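Local structure of 5-formaminoimidazole-4-carboxamide-1-(beta)-D-ribofuranosyl 5'-monophosphate synthetase (Methanocaldococcus jannaschii, 2R7L) at residues G165-S170 against E180-R185; E173-K178 against A196-Y201. The protein catalyses the ATP- and formate-dependent formylation of AICAR to FAICAR in purine biosynthesis, without folates, as a homohexameric ligase of the ATP-grasp superfamily. All coordinates share one frame; numbering follows the deposited sequence.

Contact 1: G165-S170 against E180-R185. With ATP (adenosine-5'-triphosphate), chain E.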
loop_
_atom_site.group_PDB
_atom_site.type_symbol
_atom_site.label_atom_id
_atom_site.label_comp_id
_atom_site.label_asym_id
_atom_site.label_seq_id
_atom_site.Cartn_x
_atom_site.Cartn_y
_atom_site.Cartn_z
ATOM N N GLY A 165 -26.945 35.083 -14.096
ATOM C CA GLY A 165 -27.850 35.952 -14.841
ATOM C C GLY A 165 -28.169 35.367 -16.206
ATOM O O GLY A 165 -28.724 36.045 -17.071
ATOM N N TYR A 166 -27.818 34.097 -16.388
ATOM C CA TYR A 166 -27.992 33.388 -17.653
ATOM C C TYR A 166 -29.463 33.154 -18.001
ATOM O O TYR A 166 -30.330 33.155 -17.124
ATOM C CB TYR A 166 -27.269 32.036 -17.592
ATOM C CG TYR A 166 -25.753 32.117 -17.558
ATOM C CD1 TYR A 166 -25.103 33.228 -17.024
ATOM C CD2 TYR A 166 -24.973 31.073 -18.037
ATOM C CE1 TYR A 166 -23.719 33.305 -16.990
ATOM C CE2 TYR A 166 -23.586 31.136 -18.003
ATOM C CZ TYR A 166 -22.964 32.254 -17.478
ATOM O OH TYR A 166 -21.588 32.329 -17.442
ATOM N N PHE A 167 -29.741 32.960 -19.286
ATOM C CA PHE A 167 -31.063 32.493 -19.707
ATOM C C PHE A 167 -31.032 31.807 -21.062
ATOM O O PHE A 167 -30.065 31.938 -21.822
ATOM C CB PHE A 167 -32.138 33.605 -19.643
ATOM C CG PHE A 167 -31.961 34.711 -20.658
ATOM C CD1 PHE A 167 -31.458 35.947 -20.272
ATOM C CD2 PHE A 167 -32.332 34.526 -21.989
ATOM C CE1 PHE A 167 -31.310 36.971 -21.198
ATOM C CE2 PHE A 167 -32.183 35.545 -22.921
ATOM C CZ PHE A 167 -31.670 36.768 -22.525
ATOM N N ILE A 168 -32.092 31.057 -21.339
ATOM C CA ILE A 168 -32.236 30.314 -22.586
ATOM C C ILE A 168 -33.299 30.982 -23.458
ATOM O O ILE A 168 -34.339 31.414 -22.956
ATOM C CB ILE A 168 -32.679 28.858 -22.308
ATOM C CG1 ILE A 168 -31.638 28.144 -21.436
ATOM C CG2 ILE A 168 -32.943 28.104 -23.618
ATOM C CD1 ILE A 168 -32.124 26.848 -20.838
ATOM N N ALA A 169 -33.039 31.064 -24.758
ATOM C CA ALA A 169 -33.992 31.658 -25.681
ATOM C C ALA A 169 -34.095 30.826 -26.944
ATOM O O ALA A 169 -33.112 30.237 -27.386
ATOM C CB ALA A 169 -33.589 33.093 -26.013
ATOM N N SER A 170 -35.288 30.773 -27.530
ATOM C CA SER A 170 -35.472 30.071 -28.799
ATOM C C SER A 170 -35.912 30.993 -29.944
ATOM O O SER A 170 -36.148 30.531 -31.063
ATOM C CB SER A 170 -36.434 28.890 -28.645
ATOM O OG SER A 170 -35.802 27.795 -27.992
ATOM N N GLU A 180 -35.842 41.588 -20.452
ATOM C CA GLU A 180 -36.732 42.490 -19.713
ATOM C C GLU A 180 -37.152 41.935 -18.359
ATOM O O GLU A 180 -37.119 42.642 -17.353
ATOM C CB GLU A 180 -37.988 42.798 -20.532
ATOM C CG GLU A 180 -37.946 44.126 -21.254
ATOM C CD GLU A 180 -37.933 45.308 -20.302
ATOM O OE1 GLU A 180 -38.730 45.307 -19.339
ATOM O OE2 GLU A 180 -37.129 46.243 -20.521
ATOM N N ASP A 181 -37.569 40.673 -18.343
ATOM C CA ASP A 181 -37.952 40.017 -17.104
ATOM C C ASP A 181 -36.841 40.152 -16.065
ATOM O O ASP A 181 -37.090 40.554 -14.930
ATOM C CB ASP A 181 -38.270 38.544 -17.358
ATOM C CG ASP A 181 -38.690 37.811 -16.096
ATOM O OD1 ASP A 181 -39.310 38.446 -15.214
ATOM O OD2 ASP A 181 -38.403 36.600 -15.989
ATOM N N LEU A 182 -35.614 39.833 -16.466
ATOM C CA LEU A 182 -34.468 39.888 -15.561
ATOM C C LEU A 182 -34.070 41.318 -15.217
ATOM O O LEU A 182 -33.366 41.556 -14.237
ATOM C CB LEU A 182 -33.271 39.141 -16.157
ATOM C CG LEU A 182 -33.464 37.644 -16.408
ATOM C CD1 LEU A 182 -32.195 37.024 -16.971
ATOM C CD2 LEU A 182 -33.898 36.935 -15.130
ATOM N N LYS A 183 -34.520 42.262 -16.039
ATOM C CA LYS A 183 -34.223 43.674 -15.843
ATOM C C LYS A 183 -35.095 44.244 -14.730
ATOM O O LYS A 183 -34.597 44.898 -13.813
ATOM C CB LYS A 183 -34.440 44.438 -17.153
ATOM C CG LYS A 183 -34.223 45.946 -17.085
ATOM C CD LYS A 183 -34.136 46.538 -18.492
ATOM C CE LYS A 183 -34.132 48.063 -18.481
ATOM N NZ LYS A 183 -35.502 48.629 -18.326
ATOM N N LYS A 184 -36.395 43.974 -14.807
ATOM C CA LYS A 184 -37.352 44.486 -13.832
ATOM C C LYS A 184 -37.222 43.797 -12.471
ATOM O O LYS A 184 -37.637 44.344 -11.449
ATOM C CB LYS A 184 -38.785 44.355 -14.365
ATOM C CG LYS A 184 -39.080 45.201 -15.603
ATOM C CD LYS A 184 -39.036 46.700 -15.297
ATOM C CE LYS A 184 -39.383 47.541 -16.528
ATOM N NZ LYS A 184 -39.433 49.007 -16.241
ATOM N N ARG A 185 -36.644 42.600 -12.464
ATOM C CA ARG A 185 -36.451 41.847 -11.226
ATOM C C ARG A 185 -35.144 42.230 -10.541
ATOM O O ARG A 185 -34.833 41.738 -9.456
ATOM C CB ARG A 185 -36.495 40.340 -11.494
ATOM C CG ARG A 185 -37.800 39.875 -12.116
ATOM C CD ARG A 185 -37.810 38.380 -12.381
ATOM N NE ARG A 185 -38.221 37.620 -11.206
ATOM C CZ ARG A 185 -38.819 36.434 -11.256
ATOM N NH1 ARG A 185 -39.084 35.872 -12.428
ATOM N NH2 ARG A 185 -39.160 35.813 -10.135
HETATM P PG ATP E . -17.718 27.738 -14.015
HETATM O O1G ATP E . -16.342 28.210 -13.601
HETATM O O2G ATP E . -17.730 26.406 -14.739
HETATM O O3G ATP E . -18.750 27.852 -12.918
HETATM P PB ATP E . -17.583 28.905 -16.613
HETATM O O1B ATP E . -16.378 28.001 -16.708
HETATM O O2B ATP E . -17.422 30.362 -16.985
HETATM O O3B ATP E . -18.193 28.834 -15.115
HETATM P PA ATP E . -19.981 29.010 -18.201
HETATM O O1A ATP E . -19.670 29.278 -19.651
HETATM O O2A ATP E . -20.437 30.100 -17.269
HETATM O O3A ATP E . -18.715 28.232 -17.550
HETATM O "O5'" ATP E . -21.092 27.858 -18.176
HETATM C "C5'" ATP E . -21.856 27.650 -16.999
HETATM C "C4'" ATP E . -22.807 26.495 -17.263
HETATM O "O4'" ATP E . -23.772 26.859 -18.257
HETATM C "C3'" ATP E . -22.103 25.269 -17.817
HETATM O "O3'" ATP E . -21.584 24.432 -16.778
HETATM C "C2'" ATP E . -23.198 24.587 -18.614
HETATM O "O2'" ATP E . -23.987 23.755 -17.764
HETATM C "C1'" ATP E . -24.062 25.742 -19.103
HETATM N N9 ATP E . -23.628 26.079 -20.472
HETATM C C8 ATP E . -22.626 26.926 -20.776
HETATM N N7 ATP E . -22.459 27.016 -22.118
HETATM C C5 ATP E . -23.383 26.225 -22.695
HETATM C C6 ATP E . -23.764 25.875 -24.081
HETATM N N6 ATP E . -23.106 26.396 -25.146
HETATM N N1 ATP E . -24.778 25.003 -24.242
HETATM C C2 ATP E . -25.438 24.470 -23.189
HETATM N N3 ATP E . -25.151 24.753 -21.909
HETATM C C4 ATP E . -24.143 25.598 -21.603
#
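L182 reaches from its helix to the strand-side segment through a single methyl, CD1, which lies 3.5 Å from CD1 of F167. The two side chains slant across one another, and the methyl meets the ring obliquely. The same carbon sits 3.6 Å from the carbonyl oxygen of G165, so one branch of the leucine touches both the backbone just ahead of the strand and the first side chain on it. No hydrogen bond spans the segments; the contact is small and made by packing alone.

On the opposite side of the 165-170 segment, Y166 points away from the helix, toward the nucleotide. Its CG stands anti to the carbonyl carbon (chi1 -69°), and the ring carries its hydroxyl to the alpha-phosphate, where OH donates a short hydrogen bond of 2.5 Å to O2A of ATP. That phosphate oxygen lies at the ring's edge, near its plane, as expected for a phenol bonding through its hydroxyl. Successive residues thus divide the work, F167 facing the helix and Y166 the ligand.

In the next shell, backbone hydrogen bonds join F167 to V155 and A169 to V153, tying this outermost strand to its neighbour, while the Y166 side chain rests on I154 and K156 of that same strand. The F167 side chain also packs on F157 and K178, and the backbone of L182 is hydrogen-bonded to L188.

The loop holding G165 and Y166, part of the ATP-binding site, leads into edge strand 167-169 of an antiparallel sheet, and helix 172-184 packs against that sheet. All of this belongs to the ATP-grasp fold, in which the nucleotide lies between two alpha+beta subdomains.

Contact 2: E173-K178 against A196-Y201. With ATP (adenosine-5'-triphosphate), chain E.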
loop_
_atom_site.group_PDB
_atom_site.type_symbol
_atom_site.label_atom_id
_atom_site.label_comp_id
_atom_site.label_asym_id
_atom_site.label_seq_id
_atom_site.Cartn_x
_atom_site.Cartn_y
_atom_site.Cartn_z
ATOM N N GLU A 173 -37.746 37.296 -30.155
ATOM C CA GLU A 173 -38.814 37.737 -29.266
ATOM C C GLU A 173 -38.579 37.273 -27.833
ATOM O O GLU A 173 -38.660 38.068 -26.888
ATOM C CB GLU A 173 -40.167 37.221 -29.766
ATOM C CG GLU A 173 -41.319 37.478 -28.809
ATOM C CD GLU A 173 -42.657 36.998 -29.349
ATOM O OE1 GLU A 173 -42.666 36.122 -30.242
ATOM O OE2 GLU A 173 -43.701 37.503 -28.876
ATOM N N GLU A 174 -38.292 35.984 -27.674
ATOM C CA GLU A 174 -38.055 35.427 -26.348
ATOM C C GLU A 174 -36.848 36.070 -25.669
ATOM O O GLU A 174 -36.870 36.344 -24.468
ATOM C CB GLU A 174 -37.879 33.915 -26.415
ATOM C CG GLU A 174 -37.489 33.313 -25.087
ATOM C CD GLU A 174 -37.822 31.844 -24.995
ATOM O OE1 GLU A 174 -37.571 31.105 -25.974
ATOM O OE2 GLU A 174 -38.333 31.434 -23.932
ATOM N N PHE A 175 -35.799 36.328 -26.445
ATOM C CA PHE A 175 -34.626 36.998 -25.904
ATOM C C PHE A 175 -35.002 38.275 -25.146
ATOM O O PHE A 175 -34.547 38.490 -24.021
ATOM C CB PHE A 175 -33.612 37.313 -27.009
ATOM C CG PHE A 175 -32.398 38.050 -26.517
ATOM C CD1 PHE A 175 -31.186 37.395 -26.362
ATOM C CD2 PHE A 175 -32.472 39.396 -26.191
ATOM C CE1 PHE A 175 -30.073 38.071 -25.901
ATOM C CE2 PHE A 175 -31.363 40.076 -25.724
ATOM C CZ PHE A 175 -30.160 39.412 -25.580
ATOM N N TYR A 176 -35.831 39.122 -25.760
ATOM C CA TYR A 176 -36.194 40.401 -25.138
ATOM C C TYR A 176 -37.188 40.236 -23.998
ATOM O O TYR A 176 -37.129 40.957 -22.999
ATOM C CB TYR A 176 -36.723 41.400 -26.174
ATOM C CG TYR A 176 -35.701 41.802 -27.210
ATOM C CD1 TYR A 176 -34.589 42.551 -26.861
ATOM C CD2 TYR A 176 -35.849 41.429 -28.535
ATOM C CE1 TYR A 176 -33.649 42.916 -27.804
ATOM C CE2 TYR A 176 -34.912 41.791 -29.485
ATOM C CZ TYR A 176 -33.813 42.535 -29.112
ATOM O OH TYR A 176 -32.878 42.908 -30.061
ATOM N N LYS A 177 -38.100 39.283 -24.143
ATOM C CA LYS A 177 -39.041 38.981 -23.075
ATOM C C LYS A 177 -38.262 38.642 -21.803
ATOM O O LYS A 177 -38.551 39.163 -20.725
ATOM C CB LYS A 177 -39.956 37.821 -23.486
ATOM C CG LYS A 177 -41.257 37.708 -22.694
ATOM C CD LYS A 177 -41.053 37.006 -21.357
ATOM C CE LYS A 177 -42.363 36.873 -20.589
ATOM N NZ LYS A 177 -42.145 36.329 -19.217
ATOM N N LYS A 178 -37.252 37.786 -21.946
ATOM C CA LYS A 178 -36.450 37.344 -20.805
ATOM C C LYS A 178 -35.469 38.394 -20.295
ATOM O O LYS A 178 -35.323 38.578 -19.086
ATOM C CB LYS A 178 -35.722 36.038 -21.123
ATOM C CG LYS A 178 -36.559 34.821 -20.795
ATOM C CD LYS A 178 -36.012 33.570 -21.429
ATOM C CE LYS A 178 -36.874 32.385 -21.050
ATOM N NZ LYS A 178 -36.239 31.107 -21.447
ATOM N N ALA A 196 -24.282 41.269 -23.981
ATOM C CA ALA A 196 -24.672 39.872 -23.855
ATOM C C ALA A 196 -23.925 38.993 -24.849
ATOM O O ALA A 196 -23.744 39.367 -26.009
ATOM C CB ALA A 196 -26.169 39.728 -24.055
ATOM N N HIS A 197 -23.486 37.827 -24.386
ATOM C CA HIS A 197 -22.883 36.840 -25.267
ATOM C C HIS A 197 -23.886 35.724 -25.551
ATOM O O HIS A 197 -24.339 35.032 -24.639
ATOM C CB HIS A 197 -21.595 36.274 -24.662
ATOM C CG HIS A 197 -20.960 35.200 -25.492
ATOM N ND1 HIS A 197 -20.168 35.476 -26.587
ATOM C CD2 HIS A 197 -21.002 33.851 -25.389
ATOM C CE1 HIS A 197 -19.749 34.342 -27.121
ATOM N NE2 HIS A 197 -20.241 33.340 -26.414
ATOM N N ILE A 198 -24.223 35.558 -26.824
ATOM C CA ILE A 198 -25.242 34.609 -27.244
ATOM C C ILE A 198 -24.592 33.487 -28.019
ATOM O O ILE A 198 -23.911 33.737 -29.016
ATOM C CB ILE A 198 -26.287 35.289 -28.168
ATOM C CG1 ILE A 198 -26.813 36.579 -27.531
ATOM C CG2 ILE A 198 -27.423 34.326 -28.514
ATOM C CD1 ILE A 198 -27.679 37.417 -28.455
ATOM N N GLU A 199 -24.796 32.248 -27.574
ATOM C CA GLU A 199 -24.265 31.107 -28.315
ATOM C C GLU A 199 -25.228 29.935 -28.368
ATOM O O GLU A 199 -26.139 29.809 -27.550
ATOM C CB GLU A 199 -22.909 30.646 -27.745
ATOM C CG GLU A 199 -22.950 30.234 -26.273
ATOM C CD GLU A 199 -21.629 29.648 -25.781
ATOM O OE1 GLU A 199 -20.563 30.034 -26.307
ATOM O OE2 GLU A 199 -21.658 28.798 -24.864
ATOM N N GLU A 200 -24.999 29.074 -29.346
ATOM C CA GLU A 200 -25.763 27.857 -29.504
ATOM C C GLU A 200 -25.877 27.085 -28.190
ATOM O O GLU A 200 -24.876 26.803 -27.536
ATOM C CB GLU A 200 -25.085 26.986 -30.557
ATOM C CG GLU A 200 -25.647 25.591 -30.671
ATOM C CD GLU A 200 -24.855 24.740 -31.628
ATOM O OE1 GLU A 200 -23.741 25.158 -32.019
ATOM O OE2 GLU A 200 -25.351 23.656 -31.998
ATOM N N TYR A 201 -27.101 26.756 -27.794
ATOM C CA TYR A 201 -27.296 25.863 -26.667
ATOM C C TYR A 201 -26.965 24.458 -27.161
ATOM O O TYR A 201 -27.657 23.929 -28.036
ATOM C CB TYR A 201 -28.736 25.929 -26.147
ATOM C CG TYR A 201 -28.908 25.238 -24.815
ATOM C CD1 TYR A 201 -28.928 25.967 -23.634
ATOM C CD2 TYR A 201 -29.024 23.851 -24.734
ATOM C CE1 TYR A 201 -29.074 25.343 -22.405
ATOM C CE2 TYR A 201 -29.173 23.211 -23.507
ATOM C CZ TYR A 201 -29.191 23.966 -22.348
ATOM O OH TYR A 201 -29.335 23.352 -21.126
HETATM P PG ATP E . -17.718 27.738 -14.015
HETATM O O1G ATP E . -16.342 28.210 -13.601
HETATM O O2G ATP E . -17.730 26.406 -14.739
HETATM O O3G ATP E . -18.750 27.852 -12.918
HETATM P PB ATP E . -17.583 28.905 -16.613
HETATM O O1B ATP E . -16.378 28.001 -16.708
HETATM O O2B ATP E . -17.422 30.362 -16.985
HETATM O O3B ATP E . -18.193 28.834 -15.115
HETATM P PA ATP E . -19.981 29.010 -18.201
HETATM O O1A ATP E . -19.670 29.278 -19.651
HETATM O O2A ATP E . -20.437 30.100 -17.269
HETATM O O3A ATP E . -18.715 28.232 -17.550
HETATM O "O5'" ATP E . -21.092 27.858 -18.176
HETATM C "C5'" ATP E . -21.856 27.650 -16.999
HETATM C "C4'" ATP E . -22.807 26.495 -17.263
HETATM O "O4'" ATP E . -23.772 26.859 -18.257
HETATM C "C3'" ATP E . -22.103 25.269 -17.817
HETATM O "O3'" ATP E . -21.584 24.432 -16.778
HETATM C "C2'" ATP E . -23.198 24.587 -18.614
HETATM O "O2'" ATP E . -23.987 23.755 -17.764
HETATM C "C1'" ATP E . -24.062 25.742 -19.103
HETATM N N9 ATP E . -23.628 26.079 -20.472
HETATM C C8 ATP E . -22.626 26.926 -20.776
HETATM N N7 ATP E . -22.459 27.016 -22.118
HETATM C C5 ATP E . -23.383 26.225 -22.695
HETATM C C6 ATP E . -23.764 25.875 -24.081
HETATM N N6 ATP E . -23.106 26.396 -25.146
HETATM N N1 ATP E . -24.778 25.003 -24.242
HETATM C C2 ATP E . -25.438 24.470 -23.189
HETATM N N3 ATP E . -25.151 24.753 -21.909
HETATM C C4 ATP E . -24.143 25.598 -21.603
#
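F175 drives its ring from helix 172-184 against I198, and its CE1 comes within 3.6 Å of the isoleucine CD1. With CG anti to the backbone N (chi1 178°), the phenylalanine extends toward the strand, and the two side chains meet at a slant. This is the tight part. A196 makes a looser approach, its CB 4.3 Å from CZ of F175 at the ring's edge; this alanine is poorly ordered.

Beyond the helix's inward face the chemistry becomes ionic: K178 NZ stands 3.3 Å from E174 OE2 in a salt bridge, and it has a second acidic partner in D243 of the second subunit.

The strand's far side serves the nucleotide. E199 OE2 accepts a hydrogen bond from ATP N6 (2.8 Å, 151°), and the E200 carbonyl oxygen accepts another from N6 at 3.0 Å, a pair suited to recognising the amino group of adenine. C2 of the base lies 3.6 Å above the centre of the Y201 ring.

Strand 197-200 runs between strands 142-143 and 153-156 in the antiparallel sheet, with helix 172-184 packed on one face and adenine bound on the other.

Both contacts pin helix 172-184 to one antiparallel sheet, contact 1 at the helix's C-terminal part and edge strand 167-169, contact 2 nearer its start and the more interior strand 197-200. Neither has a hydrogen bond or salt bridge across its segments, though contact 1 includes a methyl against a carbonyl oxygen; contact 2 is buried whereas contact 1 is only partly so. They merge through the edge-to-face rings of F167 and F175 and through Y201 packing against I168. The ligand chemistry differs with position: the loop before the edge strand reaches the alpha-phosphate, the inner strand the adenine. One helix-backed sheet therefore addresses two parts of the same ATP.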